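PDB 3SVT: short-chain type dehydrogenase/reductase from Mycobacterium ulcerans, which probably acts as an NAD-dependent oxidoreductase of the short-chain dehydrogenase/reductase family, on a substrate that is not established. Local coordinates for residues B[150-162]-B[251-265]. Residues are numbered along the deposited sequence; the frame is centred on the assembly and turned at random.
Sequences SSIAASNTHRWFG and NVDGGQMLRRGPDFS
Asn156 reaches across to the backbone of Met257. Asn156 CB lies 3.7 Å from Gly261 N. CG sits beside Met257 CA, and the two amide atoms meet different partners. OD1 rests against Met257 CA and CB. Asn156 ND2 donates to Met257 O at 3.0 Å, nearly straight (169°). The oxygen lies in the amide plane, the nitrogen above the carbonyl plane. With CG beside the backbone N (chi1 -58°), the amide is turned to the 256-258 3-10 segment. Ser155 OG donates to Asn156 OD1 in the plane of its carbonyl. With the ND2 bond, this fixes the amide's rotation. Ser155 OG also accepts from Asn251 ND2 at 3.1 Å. The Asn251 amide donates to Asp253 OD2, which Met257 N approaches from the opposite face. Ile152 CD1 packs crosswise on Gln256 CG at 3.5 Å.

The protein has the Rossmann-type fold of the SDR family. Residues 150-162 follow strand 144-149 of the parallel sheet, and 251-265 continue from strand 249-252. Both strands pair with strand 187-198, one on each side, so the contact joins segments leaving two strands separated by one.

His158 is clamped. Pro262 CD makes a CH-pi contact over one face, 3.4 Å from the ring centroid, and Ala153 CA covers the other. Its ND1 donates to Asn156 O. Phe161 sets its CE1-CZ edge on the face of Phe264 in a T-shaped pair, planes at 84°. Trp160 turns its edge to Asp263 OD1, 3.6 Å from CZ3, while its NE1 bonds Leu277 O. A water accepts from Arg159 N and NE and donates to Pro262 O. A second water accepts from Gly261 N, within bonding distance of Thr157 O. Thr157 OG1 bonds Asp180 of a neighbouring subunit, and Arg259 salt-bridges Asp180 of another neighbouring subunit.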
loop_
_atom_site.group_PDB
_atom_site.type_symbol
_atom_site.label_atom_id
_atom_site.label_comp_id
_atom_site.label_asym_id
_atom_site.label_seq_id
_atom_site.Cartn_x
_atom_site.Cartn_y
_atom_site.Cartn_z
ATOM N N SER B 150 1.271 16.533 -2.736
ATOM C CA SER B 150 1.525 15.555 -3.777
ATOM C C SER B 150 0.363 15.570 -4.785
ATOM O O SER B 150 -0.037 16.633 -5.219
ATOM C CB SER B 150 1.745 14.194 -3.128
ATOM O OG SER B 150 1.964 13.159 -4.073
ATOM N N SER B 151 -0.155 14.405 -5.169
ATOM C CA SER B 151 -1.296 14.303 -6.082
ATOM C C SER B 151 -1.857 12.894 -6.087
ATOM O O SER B 151 -1.142 11.921 -5.841
ATOM C CB SER B 151 -0.891 14.624 -7.520
ATOM O OG SER B 151 -1.984 14.431 -8.417
ATOM N N ILE B 152 -3.146 12.780 -6.402
ATOM C CA ILE B 152 -3.725 11.472 -6.673
ATOM C C ILE B 152 -3.005 10.741 -7.836
ATOM O O ILE B 152 -3.063 9.515 -7.938
ATOM C CB ILE B 152 -5.216 11.591 -6.993
ATOM C CG1 ILE B 152 -5.857 10.193 -7.082
ATOM C CG2 ILE B 152 -5.405 12.397 -8.275
ATOM C CD1 ILE B 152 -7.359 10.203 -6.845
ATOM N N ALA B 153 -2.343 11.485 -8.715
ATOM C CA ALA B 153 -1.521 10.888 -9.753
ATOM C C ALA B 153 -0.461 9.940 -9.179
ATOM O O ALA B 153 -0.073 8.993 -9.856
ATOM C CB ALA B 153 -0.889 11.967 -10.647
ATOM N N ALA B 154 -0.032 10.168 -7.932
ATOM C CA ALA B 154 0.863 9.252 -7.226
ATOM C C ALA B 154 0.168 8.005 -6.680
ATOM O O ALA B 154 0.806 6.970 -6.561
ATOM C CB ALA B 154 1.630 9.997 -6.034
ATOM N N SER B 155 -1.110 8.088 -6.312
ATOM C CA SER B 155 -1.783 6.932 -5.683
ATOM C C SER B 155 -2.477 6.055 -6.717
ATOM O O SER B 155 -2.633 4.866 -6.497
ATOM C CB SER B 155 -2.804 7.365 -4.626
ATOM O OG SER B 155 -3.787 8.223 -5.174
ATOM N N ASN B 156 -2.882 6.653 -7.832
ATOM C CA ASN B 156 -3.585 5.939 -8.894
ATOM C C ASN B 156 -2.961 6.320 -10.241
ATOM O O ASN B 156 -2.884 7.506 -10.567
ATOM C CB ASN B 156 -5.097 6.279 -8.857
ATOM C CG ASN B 156 -5.758 5.929 -7.505
ATOM O OD1 ASN B 156 -5.457 6.549 -6.468
ATOM N ND2 ASN B 156 -6.641 4.922 -7.515
ATOM N N THR B 157 -2.473 5.335 -10.997
ATOM C CA THR B 157 -1.910 5.597 -12.340
ATOM C C THR B 157 -2.852 6.441 -13.234
ATOM O O THR B 157 -4.052 6.127 -13.386
ATOM C CB THR B 157 -1.593 4.288 -13.100
ATOM O OG1 THR B 157 -2.757 3.438 -13.116
ATOM C CG2 THR B 157 -0.363 3.556 -12.442
ATOM N N HIS B 158 -2.284 7.522 -13.781
ATOM C CA HIS B 158 -2.951 8.406 -14.705
ATOM C C HIS B 158 -2.296 8.139 -16.066
ATOM O O HIS B 158 -1.218 8.675 -16.354
ATOM C CB HIS B 158 -2.748 9.886 -14.317
ATOM C CG HIS B 158 -3.563 10.342 -13.144
ATOM N ND1 HIS B 158 -3.817 9.537 -12.052
ATOM C CD2 HIS B 158 -4.163 11.533 -12.885
ATOM C CE1 HIS B 158 -4.548 10.211 -11.177
ATOM N NE2 HIS B 158 -4.771 11.423 -11.657
ATOM N N ARG B 159 -2.931 7.291 -16.875
ATOM C CA ARG B 159 -2.433 7.038 -18.212
ATOM C C ARG B 159 -2.138 8.382 -18.903
ATOM O O ARG B 159 -2.976 9.296 -18.895
ATOM C CB ARG B 159 -3.459 6.222 -19.036
ATOM C CG ARG B 159 -3.453 4.714 -18.770
ATOM C CD ARG B 159 -4.716 4.022 -19.358
ATOM N NE ARG B 159 -5.825 4.198 -18.410
ATOM C CZ ARG B 159 -7.083 3.798 -18.587
ATOM N NH1 ARG B 159 -7.453 3.222 -19.714
ATOM N NH2 ARG B 159 -7.986 4.007 -17.619
ATOM N N TRP B 160 -0.932 8.474 -19.456
ATOM C CA TRP B 160 -0.467 9.553 -20.340
ATOM C C TRP B 160 -0.027 10.812 -19.594
ATOM O O TRP B 160 0.182 11.861 -20.206
ATOM C CB TRP B 160 -1.478 9.864 -21.437
ATOM C CG TRP B 160 -1.979 8.613 -22.111
ATOM C CD1 TRP B 160 -1.260 7.760 -22.886
ATOM C CD2 TRP B 160 -3.299 8.079 -22.042
ATOM N NE1 TRP B 160 -2.048 6.716 -23.310
ATOM C CE2 TRP B 160 -3.314 6.902 -22.823
ATOM C CE3 TRP B 160 -4.482 8.491 -21.416
ATOM C CZ2 TRP B 160 -4.455 6.113 -22.958
ATOM C CZ3 TRP B 160 -5.624 7.718 -21.583
ATOM C CH2 TRP B 160 -5.597 6.537 -22.341
ATOM N N PHE B 161 0.129 10.699 -18.273
ATOM C CA PHE B 161 0.555 11.840 -17.464
ATOM C C PHE B 161 2.046 11.814 -17.256
ATOM O O PHE B 161 2.570 12.717 -16.619
ATOM C CB PHE B 161 -0.189 11.902 -16.118
ATOM C CG PHE B 161 -1.534 12.584 -16.201
ATOM C CD1 PHE B 161 -2.513 12.128 -17.087
ATOM C CD2 PHE B 161 -1.815 13.689 -15.413
ATOM C CE1 PHE B 161 -3.750 12.759 -17.169
ATOM C CE2 PHE B 161 -3.061 14.322 -15.478
ATOM C CZ PHE B 161 -4.022 13.857 -16.347
ATOM N N GLY B 162 2.713 10.771 -17.777
ATOM C CA GLY B 162 4.166 10.700 -17.809
ATOM C C GLY B 162 4.780 10.979 -16.445
ATOM O O GLY B 162 4.536 10.251 -15.483
ATOM N N ASN B 251 -5.019 11.243 1.143
ATOM C CA ASN B 251 -5.730 11.772 0.006
ATOM C C ASN B 251 -6.882 12.662 0.439
ATOM O O ASN B 251 -7.628 12.299 1.341
ATOM C CB ASN B 251 -6.265 10.665 -0.940
ATOM C CG ASN B 251 -5.183 10.069 -1.821
ATOM O OD1 ASN B 251 -4.094 9.794 -1.358
ATOM N ND2 ASN B 251 -5.497 9.848 -3.103
ATOM N N VAL B 252 -6.992 13.826 -0.214
ATOM C CA VAL B 252 -8.140 14.755 -0.103
ATOM C C VAL B 252 -8.734 14.791 -1.511
ATOM O O VAL B 252 -8.389 15.675 -2.348
ATOM C CB VAL B 252 -7.706 16.147 0.334
ATOM C CG1 VAL B 252 -8.895 17.123 0.311
ATOM C CG2 VAL B 252 -7.085 16.088 1.751
ATOM N N ASP B 253 -9.582 13.811 -1.794
ATOM C CA ASP B 253 -9.941 13.499 -3.196
ATOM C C ASP B 253 -11.370 13.027 -3.426
ATOM O O ASP B 253 -11.709 12.547 -4.515
ATOM C CB ASP B 253 -8.947 12.466 -3.726
ATOM C CG ASP B 253 -9.119 11.094 -3.110
ATOM O OD1 ASP B 253 -10.016 10.881 -2.258
ATOM O OD2 ASP B 253 -8.332 10.200 -3.519
ATOM N N GLY B 254 -12.244 13.196 -2.430
ATOM C CA GLY B 254 -13.634 12.731 -2.555
ATOM C C GLY B 254 -13.810 11.212 -2.616
ATOM O O GLY B 254 -14.893 10.718 -2.937
ATOM N N GLY B 255 -12.748 10.490 -2.288
ATOM C CA GLY B 255 -12.684 9.046 -2.375
ATOM C C GLY B 255 -12.248 8.493 -3.727
ATOM O O GLY B 255 -12.369 7.292 -3.963
ATOM N N GLN B 256 -11.745 9.348 -4.619
ATOM C CA GLN B 256 -11.383 8.883 -5.973
ATOM C C GLN B 256 -10.357 7.740 -5.952
ATOM O O GLN B 256 -10.429 6.846 -6.777
ATOM C CB GLN B 256 -10.880 10.021 -6.858
ATOM C CG GLN B 256 -10.502 9.539 -8.255
ATOM C CD GLN B 256 -10.217 10.629 -9.250
ATOM O OE1 GLN B 256 -10.300 11.816 -8.929
ATOM N NE2 GLN B 256 -9.895 10.224 -10.503
ATOM N N MET B 257 -9.459 7.724 -4.974
ATOM C CA MET B 257 -8.423 6.690 -4.922
ATOM C C MET B 257 -8.979 5.286 -4.781
ATOM O O MET B 257 -8.263 4.327 -5.010
ATOM C CB MET B 257 -7.393 6.974 -3.797
ATOM C CG MET B 257 -7.860 6.646 -2.411
ATOM S SD MET B 257 -6.620 6.873 -1.105
ATOM C CE MET B 257 -7.193 5.618 0.039
ATOM N N LEU B 258 -10.241 5.156 -4.390
ATOM C CA LEU B 258 -10.902 3.868 -4.262
ATOM C C LEU B 258 -11.327 3.300 -5.595
ATOM O O LEU B 258 -11.643 2.091 -5.678
ATOM C CB LEU B 258 -12.150 3.998 -3.384
ATOM C CG LEU B 258 -11.838 4.575 -1.998
ATOM C CD1 LEU B 258 -13.136 4.886 -1.281
ATOM C CD2 LEU B 258 -10.976 3.579 -1.265
ATOM N N ARG B 259 -11.352 4.149 -6.615
ATOM C CA ARG B 259 -11.732 3.730 -7.970
ATOM C C ARG B 259 -10.461 3.812 -8.839
ATOM O O ARG B 259 -9.488 3.137 -8.539
ATOM C CB ARG B 259 -12.901 4.583 -8.468
ATOM C CG ARG B 259 -14.102 4.495 -7.516
ATOM C CD ARG B 259 -15.444 4.890 -8.106
ATOM N NE ARG B 259 -16.480 4.838 -7.049
ATOM C CZ ARG B 259 -17.636 5.513 -7.044
ATOM N NH1 ARG B 259 -17.978 6.318 -8.058
ATOM N NH2 ARG B 259 -18.469 5.380 -6.003
ATOM N N ARG B 260 -10.428 4.628 -9.884
ATOM C CA ARG B 260 -9.225 4.705 -10.717
ATOM C C ARG B 260 -8.850 6.149 -11.029
ATOM O O ARG B 260 -9.621 7.077 -10.803
ATOM C CB ARG B 260 -9.428 3.927 -12.014
ATOM C CG ARG B 260 -10.609 4.375 -12.831
ATOM C CD ARG B 260 -10.528 3.888 -14.258
ATOM N NE ARG B 260 -11.747 4.237 -14.967
ATOM C CZ ARG B 260 -11.995 5.432 -15.505
ATOM N NH1 ARG B 260 -11.099 6.418 -15.453
ATOM N NH2 ARG B 260 -13.138 5.642 -16.125
ATOM N N GLY B 261 -7.643 6.342 -11.556
ATOM C CA GLY B 261 -7.303 7.611 -12.125
ATOM C C GLY B 261 -8.182 7.882 -13.341
ATOM O O GLY B 261 -8.813 6.972 -13.866
ATOM N N PRO B 262 -8.195 9.137 -13.816
ATOM C CA PRO B 262 -8.980 9.514 -14.970
ATOM C C PRO B 262 -8.455 8.938 -16.286
ATOM O O PRO B 262 -7.257 8.626 -16.436
ATOM C CB PRO B 262 -8.871 11.041 -14.974
ATOM C CG PRO B 262 -7.505 11.281 -14.454
ATOM C CD PRO B 262 -7.368 10.255 -13.330
ATOM N N ASP B 263 -9.382 8.801 -17.222
ATOM C CA ASP B 263 -9.114 8.345 -18.584
ATOM C C ASP B 263 -9.267 9.564 -19.488
ATOM O O ASP B 263 -10.385 10.037 -19.703
ATOM C CB ASP B 263 -10.136 7.262 -18.931
ATOM C CG ASP B 263 -10.017 6.752 -20.354
ATOM O OD1 ASP B 263 -9.160 7.221 -21.151
ATOM O OD2 ASP B 263 -10.822 5.866 -20.664
ATOM N N PHE B 264 -8.146 10.073 -20.013
ATOM C CA PHE B 264 -8.144 11.293 -20.840
ATOM C C PHE B 264 -8.280 10.958 -22.332
ATOM O O PHE B 264 -7.994 11.804 -23.185
ATOM C CB PHE B 264 -6.885 12.134 -20.601
ATOM C CG PHE B 264 -7.004 13.143 -19.460
ATOM C CD1 PHE B 264 -7.327 12.734 -18.164
ATOM C CD2 PHE B 264 -6.750 14.497 -19.691
ATOM C CE1 PHE B 264 -7.446 13.668 -17.127
ATOM C CE2 PHE B 264 -6.840 15.459 -18.658
ATOM C CZ PHE B 264 -7.184 15.044 -17.363
ATOM N N SER B 265 -8.713 9.732 -22.639
ATOM C CA SER B 265 -8.884 9.266 -24.025
ATOM C C SER B 265 -9.547 10.290 -24.909
ATOM O O SER B 265 -9.025 10.635 -25.959
ATOM C CB SER B 265 -9.764 8.017 -24.074
ATOM O OG SER B 265 -9.070 6.928 -23.564
HETATM O O HOH W 1 -5.574 6.312 -16.428
HETATM O O HOH W 2 -5.795 4.235 -12.465
HETATM O O HOH W 3 -5.617 9.535 -18.312
#